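Local coordinates for peroxisomal catalase A (Saccharomyces cerevisiae, PDB 1A4E), which probably breaks down the hydrogen peroxide made by peroxisomal oxidases into water and oxygen, using a bound heme, as a homotetramer, at residues T131-I136 with V179-S184; F135-S140 with V279-K284; S95-D100 with R108-F113. All blocks are in the same frame, centred on the assembly; numbering follows the deposited sequence.

Interaction 1: T131-I136 with V179-S184; sequences TPVFFI and VMILFS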
loop_
_atom_site.group_PDB
_atom_site.type_symbol
_atom_site.label_atom_id
_atom_site.label_comp_id
_atom_site.label_asym_id
_atom_site.label_seq_id
_atom_site.Cartn_x
_atom_site.Cartn_y
_atom_site.Cartn_z
ATOM N N THR B 131 0.746 22.253 25.836
ATOM C CA THR B 131 -0.339 22.774 26.640
ATOM C C THR B 131 -0.691 21.767 27.732
ATOM O O THR B 131 -0.558 20.565 27.505
ATOM C CB THR B 131 -1.524 23.080 25.688
ATOM O OG1 THR B 131 -2.605 23.417 26.544
ATOM C CG2 THR B 131 -1.899 21.953 24.736
ATOM N N PRO B 132 -1.084 22.191 28.948
ATOM C CA PRO B 132 -1.474 21.324 30.062
ATOM C C PRO B 132 -2.720 20.481 29.823
ATOM O O PRO B 132 -2.894 19.412 30.413
ATOM C CB PRO B 132 -1.670 22.254 31.228
ATOM C CG PRO B 132 -0.998 23.534 30.839
ATOM C CD PRO B 132 -1.226 23.587 29.346
ATOM N N VAL B 133 -3.620 21.010 28.983
ATOM C CA VAL B 133 -4.895 20.365 28.690
ATOM C C VAL B 133 -5.106 20.135 27.195
ATOM O O VAL B 133 -4.184 20.325 26.399
ATOM C CB VAL B 133 -6.054 21.237 29.275
ATOM C CG1 VAL B 133 -5.940 21.280 30.787
ATOM C CG2 VAL B 133 -5.995 22.654 28.751
ATOM N N PHE B 134 -6.301 19.686 26.796
ATOM C CA PHE B 134 -6.648 19.566 25.393
ATOM C C PHE B 134 -8.130 19.892 25.218
ATOM O O PHE B 134 -8.869 20.126 26.175
ATOM C CB PHE B 134 -6.319 18.148 24.921
ATOM C CG PHE B 134 -6.207 17.949 23.409
ATOM C CD1 PHE B 134 -5.253 18.660 22.667
ATOM C CD2 PHE B 134 -7.075 17.053 22.770
ATOM C CE1 PHE B 134 -5.174 18.470 21.284
ATOM C CE2 PHE B 134 -6.986 16.872 21.390
ATOM C CZ PHE B 134 -6.039 17.580 20.647
ATOM N N PHE B 135 -8.563 19.946 23.961
ATOM C CA PHE B 135 -9.912 20.320 23.572
ATOM C C PHE B 135 -11.022 19.341 23.912
ATOM O O PHE B 135 -12.183 19.741 24.009
ATOM C CB PHE B 135 -9.952 20.556 22.069
ATOM C CG PHE B 135 -8.944 21.571 21.545
ATOM C CD1 PHE B 135 -7.649 21.158 21.213
ATOM C CD2 PHE B 135 -9.325 22.902 21.356
ATOM C CE1 PHE B 135 -6.738 22.076 20.684
ATOM C CE2 PHE B 135 -8.412 23.815 20.829
ATOM C CZ PHE B 135 -7.121 23.400 20.492
ATOM N N ILE B 136 -10.720 18.051 24.085
ATOM C CA ILE B 136 -11.763 17.056 24.283
ATOM C C ILE B 136 -11.479 16.111 25.441
ATOM O O ILE B 136 -10.345 15.959 25.891
ATOM C CB ILE B 136 -11.968 16.198 22.980
ATOM C CG1 ILE B 136 -10.646 15.561 22.561
ATOM C CG2 ILE B 136 -12.539 17.060 21.854
ATOM C CD1 ILE B 136 -10.786 14.504 21.457
ATOM N N VAL B 179 -9.194 26.436 24.637
ATOM C CA VAL B 179 -9.357 27.524 23.678
ATOM C C VAL B 179 -8.737 28.804 24.232
ATOM O O VAL B 179 -8.137 29.564 23.473
ATOM C CB VAL B 179 -10.859 27.695 23.381
ATOM C CG1 VAL B 179 -11.119 28.886 22.478
ATOM C CG2 VAL B 179 -11.350 26.449 22.661
ATOM N N MET B 180 -8.820 28.998 25.560
ATOM C CA MET B 180 -8.213 30.127 26.247
ATOM C C MET B 180 -6.699 30.124 26.104
ATOM O O MET B 180 -6.095 31.163 25.831
ATOM C CB MET B 180 -8.552 30.090 27.730
ATOM C CG MET B 180 -9.984 30.449 28.101
ATOM S SD MET B 180 -10.333 32.201 27.857
ATOM C CE MET B 180 -9.497 32.752 29.314
ATOM N N ILE B 181 -6.081 28.945 26.282
ATOM C CA ILE B 181 -4.635 28.795 26.133
ATOM C C ILE B 181 -4.216 28.969 24.670
ATOM O O ILE B 181 -3.236 29.658 24.397
ATOM C CB ILE B 181 -4.207 27.400 26.662
ATOM C CG1 ILE B 181 -4.496 27.308 28.151
ATOM C CG2 ILE B 181 -2.709 27.181 26.439
ATOM C CD1 ILE B 181 -4.383 25.876 28.689
ATOM N N LEU B 182 -4.993 28.404 23.731
ATOM C CA LEU B 182 -4.710 28.453 22.305
ATOM C C LEU B 182 -4.653 29.879 21.776
ATOM O O LEU B 182 -3.726 30.245 21.054
ATOM C CB LEU B 182 -5.789 27.663 21.551
ATOM C CG LEU B 182 -5.758 27.664 20.024
ATOM C CD1 LEU B 182 -4.548 26.905 19.540
ATOM C CD2 LEU B 182 -7.018 27.035 19.488
ATOM N N PHE B 183 -5.634 30.690 22.175
ATOM C CA PHE B 183 -5.702 32.057 21.702
ATOM C C PHE B 183 -4.926 33.080 22.504
ATOM O O PHE B 183 -4.979 34.272 22.204
ATOM C CB PHE B 183 -7.161 32.455 21.606
ATOM C CG PHE B 183 -7.792 31.931 20.323
ATOM C CD1 PHE B 183 -7.665 32.662 19.139
ATOM C CD2 PHE B 183 -8.484 30.719 20.325
ATOM C CE1 PHE B 183 -8.231 32.176 17.959
ATOM C CE2 PHE B 183 -9.047 30.239 19.139
ATOM C CZ PHE B 183 -8.922 30.965 17.957
ATOM N N SER B 184 -4.188 32.642 23.527
ATOM C CA SER B 184 -3.262 33.543 24.189
ATOM C C SER B 184 -1.993 33.568 23.333
ATOM O O SER B 184 -1.910 32.847 22.330
ATOM C CB SER B 184 -2.943 33.037 25.590
ATOM O OG SER B 184 -2.139 31.868 25.590
#

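Interaction 2: F135-S140 with V279-K284; sequences FIRDPS and VFDLTK. With HEM (protoporphyrin IX containing Fe), chain I.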
loop_
_atom_site.group_PDB
_atom_site.type_symbol
_atom_site.label_atom_id
_atom_site.label_comp_id
_atom_site.label_asym_id
_atom_site.label_seq_id
_atom_site.Cartn_x
_atom_site.Cartn_y
_atom_site.Cartn_z
ATOM N N PHE B 135 -8.563 19.946 23.961
ATOM C CA PHE B 135 -9.912 20.320 23.572
ATOM C C PHE B 135 -11.022 19.341 23.912
ATOM O O PHE B 135 -12.183 19.741 24.009
ATOM C CB PHE B 135 -9.952 20.556 22.069
ATOM C CG PHE B 135 -8.944 21.571 21.545
ATOM C CD1 PHE B 135 -7.649 21.158 21.213
ATOM C CD2 PHE B 135 -9.325 22.902 21.356
ATOM C CE1 PHE B 135 -6.738 22.076 20.684
ATOM C CE2 PHE B 135 -8.412 23.815 20.829
ATOM C CZ PHE B 135 -7.121 23.400 20.492
ATOM N N ILE B 136 -10.720 18.051 24.085
ATOM C CA ILE B 136 -11.763 17.056 24.283
ATOM C C ILE B 136 -11.479 16.111 25.441
ATOM O O ILE B 136 -10.345 15.959 25.891
ATOM C CB ILE B 136 -11.968 16.198 22.980
ATOM C CG1 ILE B 136 -10.646 15.561 22.561
ATOM C CG2 ILE B 136 -12.539 17.060 21.854
ATOM C CD1 ILE B 136 -10.786 14.504 21.457
ATOM N N ARG B 137 -12.541 15.482 25.947
ATOM C CA ARG B 137 -12.437 14.441 26.959
ATOM C C ARG B 137 -13.230 13.202 26.518
ATOM O O ARG B 137 -13.358 12.223 27.255
ATOM C CB ARG B 137 -12.944 14.978 28.316
ATOM C CG ARG B 137 -14.393 15.419 28.429
ATOM C CD ARG B 137 -14.608 15.872 29.861
ATOM N NE ARG B 137 -16.003 16.180 30.115
ATOM C CZ ARG B 137 -16.428 16.828 31.206
ATOM N NH1 ARG B 137 -15.603 17.247 32.157
ATOM N NH2 ARG B 137 -17.724 17.087 31.331
ATOM N N ASP B 138 -13.757 13.234 25.284
ATOM C CA ASP B 138 -14.395 12.093 24.641
ATOM C C ASP B 138 -13.587 11.723 23.405
ATOM O O ASP B 138 -13.417 12.557 22.511
ATOM C CB ASP B 138 -15.802 12.401 24.174
ATOM C CG ASP B 138 -16.811 12.380 25.299
ATOM O OD1 ASP B 138 -17.103 11.305 25.813
ATOM O OD2 ASP B 138 -17.309 13.439 25.658
ATOM N N PRO B 139 -13.068 10.492 23.303
ATOM C CA PRO B 139 -12.223 10.058 22.189
ATOM C C PRO B 139 -12.887 10.076 20.813
ATOM O O PRO B 139 -12.247 10.347 19.796
ATOM C CB PRO B 139 -11.763 8.689 22.631
ATOM C CG PRO B 139 -12.887 8.181 23.506
ATOM C CD PRO B 139 -13.254 9.432 24.289
ATOM N N SER B 140 -14.202 9.837 20.802
ATOM C CA SER B 140 -15.008 9.823 19.586
ATOM C C SER B 140 -15.145 11.177 18.911
ATOM O O SER B 140 -15.412 11.298 17.718
ATOM C CB SER B 140 -16.380 9.300 19.923
ATOM O OG SER B 140 -16.896 10.067 20.995
ATOM N N VAL B 279 -9.483 12.886 37.828
ATOM C CA VAL B 279 -8.100 12.730 37.375
ATOM C C VAL B 279 -8.052 12.201 35.944
ATOM O O VAL B 279 -7.019 12.277 35.288
ATOM C CB VAL B 279 -7.258 11.744 38.249
ATOM C CG1 VAL B 279 -6.876 12.485 39.516
ATOM C CG2 VAL B 279 -8.002 10.441 38.552
ATOM N N PHE B 280 -9.177 11.659 35.463
ATOM C CA PHE B 280 -9.315 11.134 34.118
ATOM C C PHE B 280 -9.794 12.188 33.125
ATOM O O PHE B 280 -10.086 11.865 31.970
ATOM C CB PHE B 280 -10.301 9.964 34.145
ATOM C CG PHE B 280 -9.937 8.903 35.169
ATOM C CD1 PHE B 280 -8.614 8.460 35.298
ATOM C CD2 PHE B 280 -10.939 8.386 35.994
ATOM C CE1 PHE B 280 -8.296 7.492 36.257
ATOM C CE2 PHE B 280 -10.610 7.419 36.948
ATOM C CZ PHE B 280 -9.292 6.973 37.083
ATOM N N ASP B 281 -9.900 13.454 33.552
ATOM C CA ASP B 281 -10.344 14.509 32.669
ATOM C C ASP B 281 -9.167 15.330 32.185
ATOM O O ASP B 281 -8.496 16.029 32.943
ATOM C CB ASP B 281 -11.332 15.408 33.398
ATOM C CG ASP B 281 -12.035 16.479 32.557
ATOM O OD1 ASP B 281 -11.756 16.640 31.371
ATOM O OD2 ASP B 281 -12.891 17.166 33.099
ATOM N N LEU B 282 -9.013 15.272 30.861
ATOM C CA LEU B 282 -7.942 15.943 30.136
ATOM C C LEU B 282 -8.040 17.462 30.179
ATOM O O LEU B 282 -7.025 18.148 30.059
ATOM C CB LEU B 282 -7.960 15.527 28.674
ATOM C CG LEU B 282 -6.713 15.163 27.893
ATOM C CD1 LEU B 282 -7.159 15.150 26.447
ATOM C CD2 LEU B 282 -5.553 16.127 28.069
ATOM N N THR B 283 -9.249 18.015 30.333
ATOM C CA THR B 283 -9.423 19.460 30.352
ATOM C C THR B 283 -9.134 20.107 31.712
ATOM O O THR B 283 -9.261 21.319 31.867
ATOM C CB THR B 283 -10.851 19.771 29.878
ATOM O OG1 THR B 283 -11.730 19.276 30.868
ATOM C CG2 THR B 283 -11.176 19.130 28.531
ATOM N N LYS B 284 -8.668 19.338 32.700
ATOM C CA LYS B 284 -8.381 19.846 34.032
ATOM C C LYS B 284 -6.910 19.749 34.392
ATOM O O LYS B 284 -6.247 18.769 34.055
ATOM C CB LYS B 284 -9.153 19.064 35.091
ATOM C CG LYS B 284 -10.669 19.015 34.963
ATOM C CD LYS B 284 -11.334 20.355 35.239
ATOM C CE LYS B 284 -12.832 20.187 35.076
ATOM N NZ LYS B 284 -13.164 20.000 33.680
HETATM C CHA HEM I . -0.034 12.717 16.556
HETATM C CHB HEM I . -4.234 10.542 17.355
HETATM C CHC HEM I . -4.882 13.272 21.233
HETATM C CHD HEM I . -0.277 14.633 20.971
HETATM C C1A HEM I . -1.200 12.003 16.348
HETATM C C2A HEM I . -1.369 11.019 15.296
HETATM C C3A HEM I . -2.512 10.344 15.570
HETATM C C4A HEM I . -3.057 10.939 16.766
HETATM C CMA HEM I . -3.089 9.144 14.836
HETATM C CAA HEM I . -0.403 10.747 14.157
HETATM C CBA HEM I . 0.394 9.502 14.477
HETATM C CGA HEM I . 1.389 9.091 13.415
HETATM O O1A HEM I . 1.050 9.005 12.237
HETATM O O2A HEM I . 2.521 8.834 13.790
HETATM C C1B HEM I . -4.766 11.081 18.505
HETATM C C2B HEM I . -6.058 10.720 19.037
HETATM C C3B HEM I . -6.307 11.571 20.089
HETATM C C4B HEM I . -5.126 12.418 20.182
HETATM C CMB HEM I . -6.923 9.607 18.454
HETATM C CAB HEM I . -7.421 11.680 20.929
HETATM C CBB HEM I . -8.535 10.730 21.084
HETATM C C1C HEM I . -3.670 13.866 21.523
HETATM C C2C HEM I . -3.365 14.490 22.790
HETATM C C3C HEM I . -2.041 14.821 22.754
HETATM C C4C HEM I . -1.555 14.404 21.452
HETATM C CMC HEM I . -4.359 14.665 23.935
HETATM C CAC HEM I . -1.270 15.385 23.760
HETATM C CBC HEM I . -1.087 14.771 25.057
HETATM C C1D HEM I . 0.189 14.247 19.729
HETATM C C2D HEM I . 1.515 14.517 19.233
HETATM C C3D HEM I . 1.566 14.003 17.985
HETATM C C4D HEM I . 0.284 13.408 17.717
HETATM C CMD HEM I . 2.649 15.218 19.969
HETATM C CAD HEM I . 2.733 14.087 17.021
HETATM C CBD HEM I . 3.720 12.946 17.124
HETATM C CGD HEM I . 4.872 13.168 16.162
HETATM O O1D HEM I . 5.571 14.163 16.291
HETATM O O2D HEM I . 5.076 12.358 15.266
HETATM N NA HEM I . -2.233 11.926 17.265
HETATM N NB HEM I . -4.187 12.101 19.223
HETATM N NC HEM I . -2.550 13.774 20.725
HETATM N ND HEM I . -0.560 13.550 18.799
HETATM FE FE HEM I . -2.394 12.874 18.981
#

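Interaction 3: S95-D100 with R108-F113; sequences STVGGD and RDPRGF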
loop_
_atom_site.group_PDB
_atom_site.type_symbol
_atom_site.label_atom_id
_atom_site.label_comp_id
_atom_site.label_asym_id
_atom_site.label_seq_id
_atom_site.Cartn_x
_atom_site.Cartn_y
_atom_site.Cartn_z
ATOM N N SER B 95 6.154 19.859 16.519
ATOM C CA SER B 95 5.256 20.015 15.383
ATOM C C SER B 95 4.090 20.953 15.627
ATOM O O SER B 95 3.860 21.389 16.748
ATOM C CB SER B 95 4.692 18.656 15.003
ATOM O OG SER B 95 4.078 18.064 16.131
ATOM N N THR B 96 3.361 21.312 14.568
ATOM C CA THR B 96 2.100 22.020 14.733
ATOM C C THR B 96 0.987 20.962 14.694
ATOM O O THR B 96 1.279 19.761 14.713
ATOM C CB THR B 96 1.969 23.070 13.604
ATOM O OG1 THR B 96 2.124 22.383 12.374
ATOM C CG2 THR B 96 3.008 24.180 13.714
ATOM N N VAL B 97 -0.304 21.313 14.672
ATOM C CA VAL B 97 -1.354 20.293 14.686
ATOM C C VAL B 97 -2.196 20.224 13.414
ATOM O O VAL B 97 -2.225 19.175 12.765
ATOM C CB VAL B 97 -2.299 20.512 15.911
ATOM C CG1 VAL B 97 -3.372 19.438 15.989
ATOM C CG2 VAL B 97 -1.505 20.406 17.191
ATOM N N GLY B 98 -2.884 21.303 13.012
ATOM C CA GLY B 98 -3.832 21.222 11.908
ATOM C C GLY B 98 -3.277 21.349 10.502
ATOM O O GLY B 98 -3.889 20.844 9.566
ATOM N N GLY B 99 -2.130 22.005 10.322
ATOM C CA GLY B 99 -1.592 22.276 8.994
ATOM C C GLY B 99 -0.982 21.084 8.281
ATOM O O GLY B 99 -0.510 20.138 8.914
ATOM N N ASP B 100 -0.995 21.146 6.944
ATOM C CA ASP B 100 -0.388 20.108 6.119
ATOM C C ASP B 100 1.136 20.193 6.118
ATOM O O ASP B 100 1.704 21.099 6.728
ATOM C CB ASP B 100 -0.880 20.226 4.694
ATOM C CG ASP B 100 -2.382 20.125 4.544
ATOM O OD1 ASP B 100 -2.966 19.170 5.047
ATOM O OD2 ASP B 100 -2.967 21.005 3.921
ATOM N N ARG B 108 -0.961 29.881 14.632
ATOM C CA ARG B 108 -1.542 29.598 15.931
ATOM C C ARG B 108 -1.983 28.149 15.907
ATOM O O ARG B 108 -2.684 27.699 15.004
ATOM C CB ARG B 108 -2.726 30.528 16.185
ATOM C CG ARG B 108 -3.638 30.110 17.334
ATOM C CD ARG B 108 -4.518 31.267 17.762
ATOM N NE ARG B 108 -3.731 32.065 18.683
ATOM C CZ ARG B 108 -3.403 33.328 18.455
ATOM N NH1 ARG B 108 -3.776 33.977 17.367
ATOM N NH2 ARG B 108 -2.633 33.929 19.330
ATOM N N ASP B 109 -1.509 27.431 16.917
ATOM C CA ASP B 109 -1.808 26.020 17.113
ATOM C C ASP B 109 -1.208 25.583 18.437
ATOM O O ASP B 109 -0.343 26.277 18.971
ATOM C CB ASP B 109 -1.188 25.141 16.015
ATOM C CG ASP B 109 -2.160 24.470 15.055
ATOM O OD1 ASP B 109 -3.374 24.500 15.258
ATOM O OD2 ASP B 109 -1.681 23.899 14.083
ATOM N N PRO B 110 -1.576 24.432 19.008
ATOM C CA PRO B 110 -0.692 23.701 19.898
ATOM C C PRO B 110 0.540 23.243 19.124
ATOM O O PRO B 110 0.550 23.147 17.890
ATOM C CB PRO B 110 -1.524 22.540 20.419
ATOM C CG PRO B 110 -2.955 22.922 20.104
ATOM C CD PRO B 110 -2.838 23.720 18.816
ATOM N N ARG B 111 1.611 23.039 19.879
ATOM C CA ARG B 111 2.805 22.448 19.333
ATOM C C ARG B 111 2.945 21.073 19.967
ATOM O O ARG B 111 2.678 20.890 21.158
ATOM C CB ARG B 111 4.067 23.222 19.669
ATOM C CG ARG B 111 4.243 24.653 19.191
ATOM C CD ARG B 111 4.194 24.819 17.678
ATOM N NE ARG B 111 2.907 25.395 17.385
ATOM C CZ ARG B 111 2.748 26.625 16.905
ATOM N NH1 ARG B 111 3.737 27.462 16.606
ATOM N NH2 ARG B 111 1.508 27.056 16.840
ATOM N N GLY B 112 3.332 20.078 19.165
ATOM C CA GLY B 112 3.642 18.763 19.684
ATOM C C GLY B 112 5.064 18.758 20.222
ATOM O O GLY B 112 5.924 19.525 19.789
ATOM N N PHE B 113 5.290 17.855 21.173
ATOM C CA PHE B 113 6.559 17.687 21.856
ATOM C C PHE B 113 6.579 16.200 22.210
ATOM O O PHE B 113 6.217 15.766 23.308
ATOM C CB PHE B 113 6.570 18.600 23.107
ATOM C CG PHE B 113 7.908 18.814 23.822
ATOM C CD1 PHE B 113 8.909 17.828 23.860
ATOM C CD2 PHE B 113 8.129 20.034 24.474
ATOM C CE1 PHE B 113 10.105 18.061 24.543
ATOM C CE2 PHE B 113 9.324 20.260 25.157
ATOM C CZ PHE B 113 10.312 19.276 25.191
HETATM O O HOH W 1 -0.896 24.378 11.415
#

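Interaction 1: T131-I136 with V179-S184
Ile181 and Leu182, at the C-terminal end of helix 176-182, meet the loop that follows strand 122-129 in two separate apolar patches. In the first, the CD1 methyl of Ile181 does most of the touching: it reaches CG2 of Val133 at 3.6 Å, CD of Pro132 at 4.0 Å and OG1 of Thr131 at 3.7 Å. The last is a van der Waals approach to a methyl; the hydroxyl of Thr131 has its hydrogen bond with Gln178 of the same helix. In the second, CD2 of Leu182 lies in the plane of the Phe135 ring at its edge, 3.8 Å from Phe135 CE2, while CG2 of Val179 comes to the same rim 4.3 Å from Phe135 CD2. The Phe135 ring is aimed at the helix by a chi1 of -55°, which sets CG anti to the carbonyl carbon.

Further out, Phe135 CD1 lies over one face of the Phe134 ring, offset toward its rim, and Phe134 lines both the heme and azide pockets. On the helix side, Ser184 OG bonds to Ile181 O at 2.7 Å, joining the turn to the last helical residues. Between the two segments the contact is apolar, with no hydrogen bond; the polar tie of loop to helix comes from Gln178.

Interaction 2: F135-S140 with V279-K284
Arg137 leaves its backbone with chi1 at 62° and then runs extended from CG to NE, crossing Asp281 obliquely, whose own chi1 of -173° turns the carboxylate back to meet it. The result is a buried salt-bridge network of Arg137, Asp281 and Lys284, built on an Asx turn inside the type I beta turn Asp281 to Lys284. Arg137 NH1 donates to Asp281 OD2 at 2.9 Å; the acceptor lies in the guanidinium plane, but the donor stands 46° out of the carboxylate plane. Lys284 NZ reaches Asp281 OD2 from the opposite face, also at 2.9 Å. On Asp281 OD1, two donors share one face: Thr283 OG1 at 2.7 Å and Thr283 N at 3.0 Å.

Asp428 gives both cations a second carboxylate, while Trp420 makes a cation-pi contact with Arg137 and accepts from its NE through the backbone O, and Ala421 O accepts from NH2. An asparagine at Asp281 would probably leave Arg137 NH1 and Lys284 NZ, only 4.0 Å apart, without the carboxylate charge between them. Leu282, next in the turn, belongs to the heme pocket. The CD1 methyl of Leu282 touches Ile136 O at 3.3 Å and the heme methyl carbon CMC at 3.8 Å.

Interaction 3: S95-D100 with R108-F113
Ser95 and Gly112 form an antiparallel hydrogen-bonded pair where strands 87-95 and 112-119 of the large catalase beta sheet meet, at the mouth of the loop joining them. Of the two backbone bonds, Gly112 N to Ser95 O is the shorter at 2.8 Å, and Ser95 N to Gly112 O the longer at 3.3 Å. Ser95 O also receives a CA-H contact from Arg111. Ser95 OG packs against Gly112 CA and is hydrogen-bonded to the active-site residue His56.

Charge-assisted bonds come next along the loop. Asp109 OD2 accepts from two successive amides on one face of its carboxylate: Val97 N, from well above the plane (60°), and Gly98 N, on the syn side. A water that donates to the same oxygen links it weakly to Gly99 N.

Apolar and van der Waals contacts make up the rest. CG2 of Val97 lies 3.9 Å from CB of Pro110, the two side chains crossing at about a right angle. Thr96 and Arg111 run side by side. With its chain bent at chi2 and chi3, Arg111 turns back to bond Asp109 O and Val107 O through NH2, and CG2 of Thr96 sits 3.8 Å above the plane of the Arg111 guanidinium, offset toward its rim.

Along the chain interaction 3 closes first; interactions 1 and 2 then open from one loop, 131-140, and share Phe135 and Ile136. The centres of interactions 1 and 2 are about 12 Å apart, as are those of 1 and 3, while 2 and 3 lie about 19 Å apart. Interaction 1 is therefore the middle piece. It meets interaction 2 where Val133 and Phe134 pack on Leu282 and Thr283, and interaction 3 where Arg108 probably bonds to Leu182 O and Ser184 O. Together they join the beta sheet and the 279-284 loop, which both contribute residues to the heme pocket, with helix 176-182 packed on the 131-136 loop between them: Gly112, Phe113, Phe134, Pro139 and Leu282 all belong to that pocket.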